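Local coordinates for protein Lpg2148(MvcA) (Legionella pneumophila subsp. pneumophila str. Philadelphia 1, PDB 6K11) that probably acts as an effector deamidase that removes ubiquitin from the host enzyme UBE2N and so tunes its activity, at residues M7-L12 / Y250-Y255; H232-Y237 / E303-R308. One frame throughout, in Å; residues are numbered along the deposited sequence.

Interaction 1 (M7-L12 / Y250-Y255); sequences MVHKKL and YPYQAY
His9 is the hub of this contact, with Tyr250 over one face of its imidazole and the hydroxyl of Tyr252 at its edge. The helix and strand axes stay 11.4 Å apart at their closest, so side chains alone bridge the gap. The tight part is the face-to-face stack of His9 on Tyr250. The ring centroids lie 3.9 Å apart and the planes differ by 21°. The stack is offset: CE1 of His9 sits 3.5 Å from CG of Tyr250, and NE2 reaches over the CD1–CE1 side of the tyrosine ring. The polar link runs from ND1 of His9 to OH of Tyr252, a short hydrogen bond of 2.6 Å, fairly straight at 161°. These two rings meet rim to rim and are nearly coplanar. His9 carries CG opposite its backbone N (chi1 163°), which swings the imidazole out from the helix to the two tyrosines.

Packing is looser one turn on. There Leu12 reaches Tyr252 with a single methyl, CD2, 3.6 Å from CE2 of the ring. Leu81 and Val78 of helix 71-83 close in on this apolar end, touching Leu12 and Tyr252 respectively. The solvent side lies behind the helix, where Lys10 is exposed and starts away from the strand. Tyr250 is itself partly exposed, while His9, Leu12 and Tyr252 are buried. Asp270 of helix 269-274 touches both His9 and Tyr250.

The contact joins the N-terminal helix 4-19 to an outer strand of the antiparallel sheet. Its chemistry implies a firmly oriented imidazole: the stack sets its plane, the ND1 bond resists its rotation, and that bond also gives the buried Tyr252 hydroxyl a polar partner.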
# COMPACT_ATOMS: atom_id res chain seq x y z
N MET A 7 -5.75 -3.32 -27.04
CA MET A 7 -5.88 -1.88 -27.23
C MET A 7 -6.06 -1.17 -25.89
O MET A 7 -5.59 -0.04 -25.71
CB MET A 7 -7.05 -1.56 -28.17
CG MET A 7 -6.81 -1.89 -29.64
SD MET A 7 -5.50 -0.91 -30.43
CE MET A 7 -4.09 -1.97 -30.29
N VAL A 8 -6.76 -1.81 -24.95
CA VAL A 8 -6.90 -1.28 -23.59
C VAL A 8 -5.52 -1.07 -22.97
O VAL A 8 -5.25 -0.02 -22.37
CB VAL A 8 -7.76 -2.22 -22.73
CG1 VAL A 8 -7.70 -1.83 -21.24
CG2 VAL A 8 -9.21 -2.26 -23.23
N HIS A 9 -4.64 -2.07 -23.07
CA HIS A 9 -3.31 -1.92 -22.49
C HIS A 9 -2.52 -0.82 -23.19
O HIS A 9 -1.87 0.01 -22.53
CB HIS A 9 -2.54 -3.25 -22.55
CG HIS A 9 -1.06 -3.08 -22.36
ND1 HIS A 9 -0.49 -2.87 -21.12
CD2 HIS A 9 -0.04 -3.06 -23.25
CE1 HIS A 9 0.82 -2.74 -21.26
NE2 HIS A 9 1.12 -2.85 -22.54
N LYS A 10 -2.56 -0.80 -24.53
CA LYS A 10 -1.78 0.19 -25.26
C LYS A 10 -2.22 1.60 -24.91
O LYS A 10 -1.38 2.50 -24.74
CB LYS A 10 -1.92 -0.07 -26.77
CG LYS A 10 -1.30 0.97 -27.67
CD LYS A 10 -1.35 0.46 -29.11
CE LYS A 10 -0.59 1.35 -30.08
NZ LYS A 10 -0.89 0.96 -31.49
N LYS A 11 -3.52 1.81 -24.78
CA LYS A 11 -4.05 3.15 -24.54
C LYS A 11 -3.83 3.58 -23.10
O LYS A 11 -3.47 4.73 -22.84
CB LYS A 11 -5.54 3.19 -24.90
CG LYS A 11 -6.32 4.38 -24.40
CD LYS A 11 -7.58 4.58 -25.26
CE LYS A 11 -8.19 5.97 -25.06
NZ LYS A 11 -8.62 6.64 -26.31
N LEU A 12 -4.05 2.67 -22.15
CA LEU A 12 -3.79 2.99 -20.75
C LEU A 12 -2.32 3.36 -20.56
O LEU A 12 -2.00 4.37 -19.90
CB LEU A 12 -4.19 1.80 -19.86
CG LEU A 12 -3.68 1.91 -18.41
CD1 LEU A 12 -4.43 3.01 -17.66
CD2 LEU A 12 -3.77 0.58 -17.65
N TYR A 250 0.86 -8.08 -18.23
CA TYR A 250 1.51 -6.79 -18.00
C TYR A 250 1.27 -6.37 -16.57
O TYR A 250 0.10 -6.19 -16.17
CB TYR A 250 0.99 -5.73 -18.98
CG TYR A 250 1.27 -6.13 -20.41
CD1 TYR A 250 2.50 -5.87 -21.00
CD2 TYR A 250 0.33 -6.85 -21.14
CE1 TYR A 250 2.76 -6.26 -22.32
CE2 TYR A 250 0.58 -7.25 -22.44
CZ TYR A 250 1.80 -6.95 -23.02
OH TYR A 250 2.05 -7.36 -24.32
N PRO A 251 2.31 -6.21 -15.75
CA PRO A 251 2.12 -5.66 -14.40
C PRO A 251 2.15 -4.15 -14.42
O PRO A 251 2.94 -3.52 -15.15
CB PRO A 251 3.31 -6.24 -13.62
CG PRO A 251 4.41 -6.35 -14.66
CD PRO A 251 3.72 -6.57 -16.00
N TYR A 252 1.28 -3.56 -13.60
CA TYR A 252 1.13 -2.12 -13.43
C TYR A 252 1.28 -1.76 -11.96
O TYR A 252 0.67 -2.42 -11.10
CB TYR A 252 -0.26 -1.64 -13.90
CG TYR A 252 -0.71 -2.06 -15.29
CD1 TYR A 252 0.19 -2.21 -16.33
CD2 TYR A 252 -2.07 -2.27 -15.55
CE1 TYR A 252 -0.26 -2.59 -17.62
CE2 TYR A 252 -2.51 -2.63 -16.80
CZ TYR A 252 -1.62 -2.79 -17.83
OH TYR A 252 -2.12 -3.14 -19.06
N GLN A 253 2.03 -0.70 -11.67
CA GLN A 253 2.14 -0.30 -10.27
C GLN A 253 2.69 1.11 -10.12
O GLN A 253 3.32 1.67 -11.03
CB GLN A 253 3.03 -1.27 -9.49
CG GLN A 253 4.50 -1.25 -9.96
CD GLN A 253 5.40 -1.87 -8.93
OE1 GLN A 253 5.21 -3.03 -8.57
NE2 GLN A 253 6.35 -1.11 -8.43
N ALA A 254 2.46 1.67 -8.94
CA ALA A 254 3.23 2.76 -8.35
C ALA A 254 3.84 2.27 -7.04
O ALA A 254 3.46 1.23 -6.51
CB ALA A 254 2.35 4.00 -8.09
N TYR A 255 4.84 3.00 -6.55
CA TYR A 255 5.46 2.68 -5.26
C TYR A 255 5.81 3.99 -4.57
O TYR A 255 6.71 4.72 -5.03
CB TYR A 255 6.70 1.78 -5.42
CG TYR A 255 6.97 0.95 -4.19
CD1 TYR A 255 7.40 1.55 -3.00
CD2 TYR A 255 6.75 -0.43 -4.19
CE1 TYR A 255 7.62 0.78 -1.84
CE2 TYR A 255 6.98 -1.20 -3.05
CZ TYR A 255 7.40 -0.59 -1.88
OH TYR A 255 7.60 -1.37 -0.76

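Interaction 2 (H232-Y237 / E303-R308)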
# COMPACT_ATOMS: atom_id res chain seq x y z
N HIS A 232 2.44 -3.78 -0.25
CA HIS A 232 2.47 -3.36 -1.64
C HIS A 232 1.18 -3.82 -2.30
O HIS A 232 0.53 -4.76 -1.83
CB HIS A 232 3.72 -3.91 -2.37
CG HIS A 232 3.92 -3.37 -3.75
ND1 HIS A 232 3.69 -2.05 -4.08
CD2 HIS A 232 4.36 -3.96 -4.89
CE1 HIS A 232 3.95 -1.86 -5.36
NE2 HIS A 232 4.37 -3.00 -5.87
N SER A 233 0.82 -3.13 -3.37
CA SER A 233 -0.37 -3.42 -4.15
C SER A 233 0.01 -3.26 -5.61
O SER A 233 0.81 -2.39 -5.94
CB SER A 233 -1.51 -2.45 -3.78
OG SER A 233 -2.49 -2.40 -4.81
N PHE A 234 -0.52 -4.12 -6.47
CA PHE A 234 -0.30 -3.96 -7.91
C PHE A 234 -1.35 -4.76 -8.65
O PHE A 234 -2.10 -5.54 -8.05
CB PHE A 234 1.12 -4.38 -8.35
CG PHE A 234 1.46 -5.85 -8.13
CD1 PHE A 234 1.88 -6.31 -6.88
CD2 PHE A 234 1.43 -6.75 -9.19
CE1 PHE A 234 2.22 -7.64 -6.68
CE2 PHE A 234 1.78 -8.09 -9.01
CZ PHE A 234 2.17 -8.53 -7.74
N THR A 235 -1.41 -4.55 -9.96
CA THR A 235 -2.34 -5.28 -10.80
C THR A 235 -1.57 -5.90 -11.95
O THR A 235 -0.45 -5.49 -12.29
CB THR A 235 -3.46 -4.36 -11.32
OG1 THR A 235 -2.89 -3.19 -11.94
CG2 THR A 235 -4.36 -3.91 -10.18
N ILE A 236 -2.18 -6.91 -12.54
CA ILE A 236 -1.68 -7.54 -13.75
C ILE A 236 -2.86 -7.66 -14.70
O ILE A 236 -3.95 -8.08 -14.29
CB ILE A 236 -1.04 -8.91 -13.48
CG1 ILE A 236 0.35 -8.74 -12.83
CG2 ILE A 236 -0.91 -9.71 -14.79
CD1 ILE A 236 1.03 -10.05 -12.53
N TYR A 237 -2.64 -7.30 -15.96
CA TYR A 237 -3.69 -7.35 -16.98
C TYR A 237 -3.26 -8.35 -18.04
O TYR A 237 -2.13 -8.28 -18.55
CB TYR A 237 -3.93 -5.97 -17.58
CG TYR A 237 -4.94 -5.93 -18.71
CD1 TYR A 237 -6.25 -6.40 -18.54
CD2 TYR A 237 -4.59 -5.40 -19.95
CE1 TYR A 237 -7.18 -6.35 -19.58
CE2 TYR A 237 -5.51 -5.34 -20.99
CZ TYR A 237 -6.80 -5.83 -20.80
OH TYR A 237 -7.70 -5.77 -21.85
N GLU A 303 13.52 -6.97 -7.64
CA GLU A 303 13.39 -7.29 -9.07
C GLU A 303 12.00 -6.94 -9.59
O GLU A 303 11.87 -6.36 -10.68
CB GLU A 303 13.69 -8.77 -9.32
CG GLU A 303 13.57 -9.22 -10.79
CD GLU A 303 13.78 -10.74 -10.99
OE1 GLU A 303 13.93 -11.48 -9.99
OE2 GLU A 303 13.79 -11.19 -12.16
N PHE A 304 10.96 -7.29 -8.85
CA PHE A 304 9.61 -7.08 -9.37
C PHE A 304 9.09 -5.66 -9.15
O PHE A 304 8.33 -5.15 -9.97
CB PHE A 304 8.64 -8.09 -8.76
CG PHE A 304 8.71 -9.47 -9.38
CD1 PHE A 304 9.67 -9.76 -10.34
CD2 PHE A 304 7.84 -10.48 -8.98
CE1 PHE A 304 9.74 -11.04 -10.93
CE2 PHE A 304 7.89 -11.75 -9.55
CZ PHE A 304 8.84 -12.03 -10.53
N PHE A 305 9.47 -5.00 -8.04
CA PHE A 305 8.74 -3.81 -7.60
C PHE A 305 9.58 -2.53 -7.51
O PHE A 305 9.03 -1.47 -7.20
CB PHE A 305 8.08 -4.06 -6.22
CG PHE A 305 7.28 -5.35 -6.15
CD1 PHE A 305 6.41 -5.72 -7.17
CD2 PHE A 305 7.39 -6.19 -5.04
CE1 PHE A 305 5.69 -6.91 -7.12
CE2 PHE A 305 6.65 -7.38 -4.96
CZ PHE A 305 5.80 -7.73 -6.01
N SER A 306 10.89 -2.59 -7.76
CA SER A 306 11.66 -1.35 -7.69
C SER A 306 11.37 -0.47 -8.91
O SER A 306 10.90 -0.94 -9.94
CB SER A 306 13.18 -1.64 -7.64
OG SER A 306 13.66 -1.92 -8.95
N LYS A 307 11.67 0.81 -8.77
CA LYS A 307 11.83 1.65 -9.95
C LYS A 307 12.88 1.04 -10.89
O LYS A 307 13.91 0.53 -10.44
CB LYS A 307 12.27 3.05 -9.51
CG LYS A 307 12.37 4.07 -10.65
CD LYS A 307 12.86 5.40 -10.10
CE LYS A 307 12.83 6.52 -11.17
NZ LYS A 307 13.57 7.72 -10.67
N ARG A 308 12.62 1.09 -12.20
CA ARG A 308 13.56 0.46 -13.13
C ARG A 308 14.93 1.10 -13.01
O ARG A 308 15.07 2.33 -12.96
CB ARG A 308 13.05 0.55 -14.57
CG ARG A 308 13.77 -0.44 -15.48
CD ARG A 308 13.20 -0.55 -16.89
NE ARG A 308 13.91 -1.62 -17.59
CZ ARG A 308 13.83 -1.88 -18.89
NH1 ARG A 308 13.06 -1.15 -19.68
NH2 ARG A 308 14.55 -2.89 -19.39
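His232 and Phe305 meet edge-to-face, the imidazole edge directed at the phenyl face. The centroids are 4.6 Å apart and the planes stand at 61°. CD2 of His232 leads, 3.5 Å from both CG and CD1 of Phe305, and NE2 follows beside it. The torsion of His232 (chi1 -172°) sets CG opposite the backbone N and lets the ring project from the strand to the helix end. CB of Phe304 lies over the other face of the Phe305 ring, which is therefore packed from both sides.

The second aromatic pair is oblique. CE1 of Phe305 sits over one face of Phe234, near its rim, 3.6 Å from CE1 of that ring. The Phe234 ring also stacks with Phe124 of the neighbouring strand 120-129. This part is purely apolar, and all three touching residues are buried.

No hydrogen bond links the two segments directly. The polar connection passes through Gln253, whose OE1 bonds NE2 of His232 and whose NE2 bonds the backbone O of Phe305. One amide thus ties the histidine to the end of helix 294-305. Just past that end, OG of Ser306 donates to O of Lys307 at 2.9 Å.

Together His232, Phe234 and Phe305 form an aromatic cluster between the central sheet and a helix end. Cys71, at the start of helix 71-83, touches His232. A cysteine, a histidine and a glutamine gathered this way are consistent with the Cys-His-Gln catalytic triad of Cif-like bacterial deamidases, with Phe305 packed against its histidine.

Overall arrangement
From the N terminus, helix 4-19 supplies the first half of interaction 1. The chain then runs through strand 120-129 and reaches strand 228-238, which opens interaction 2. Strand 250-252 follows and closes interaction 1 across 237 intervening residues. The end of helix 294-305 and the residues after it, segment 303-308, close interaction 2, with 65 residues between its two segments. The segments alternate, so the two closures cross rather than nest. Their centres are about 11 Å apart. Strands 228-238 and 250-252 are antiparallel neighbours, joined by Tyr252 N to Thr235 O at 2.9 Å. One pair of strands thus ties the N-terminal helix to the end of helix 294-305.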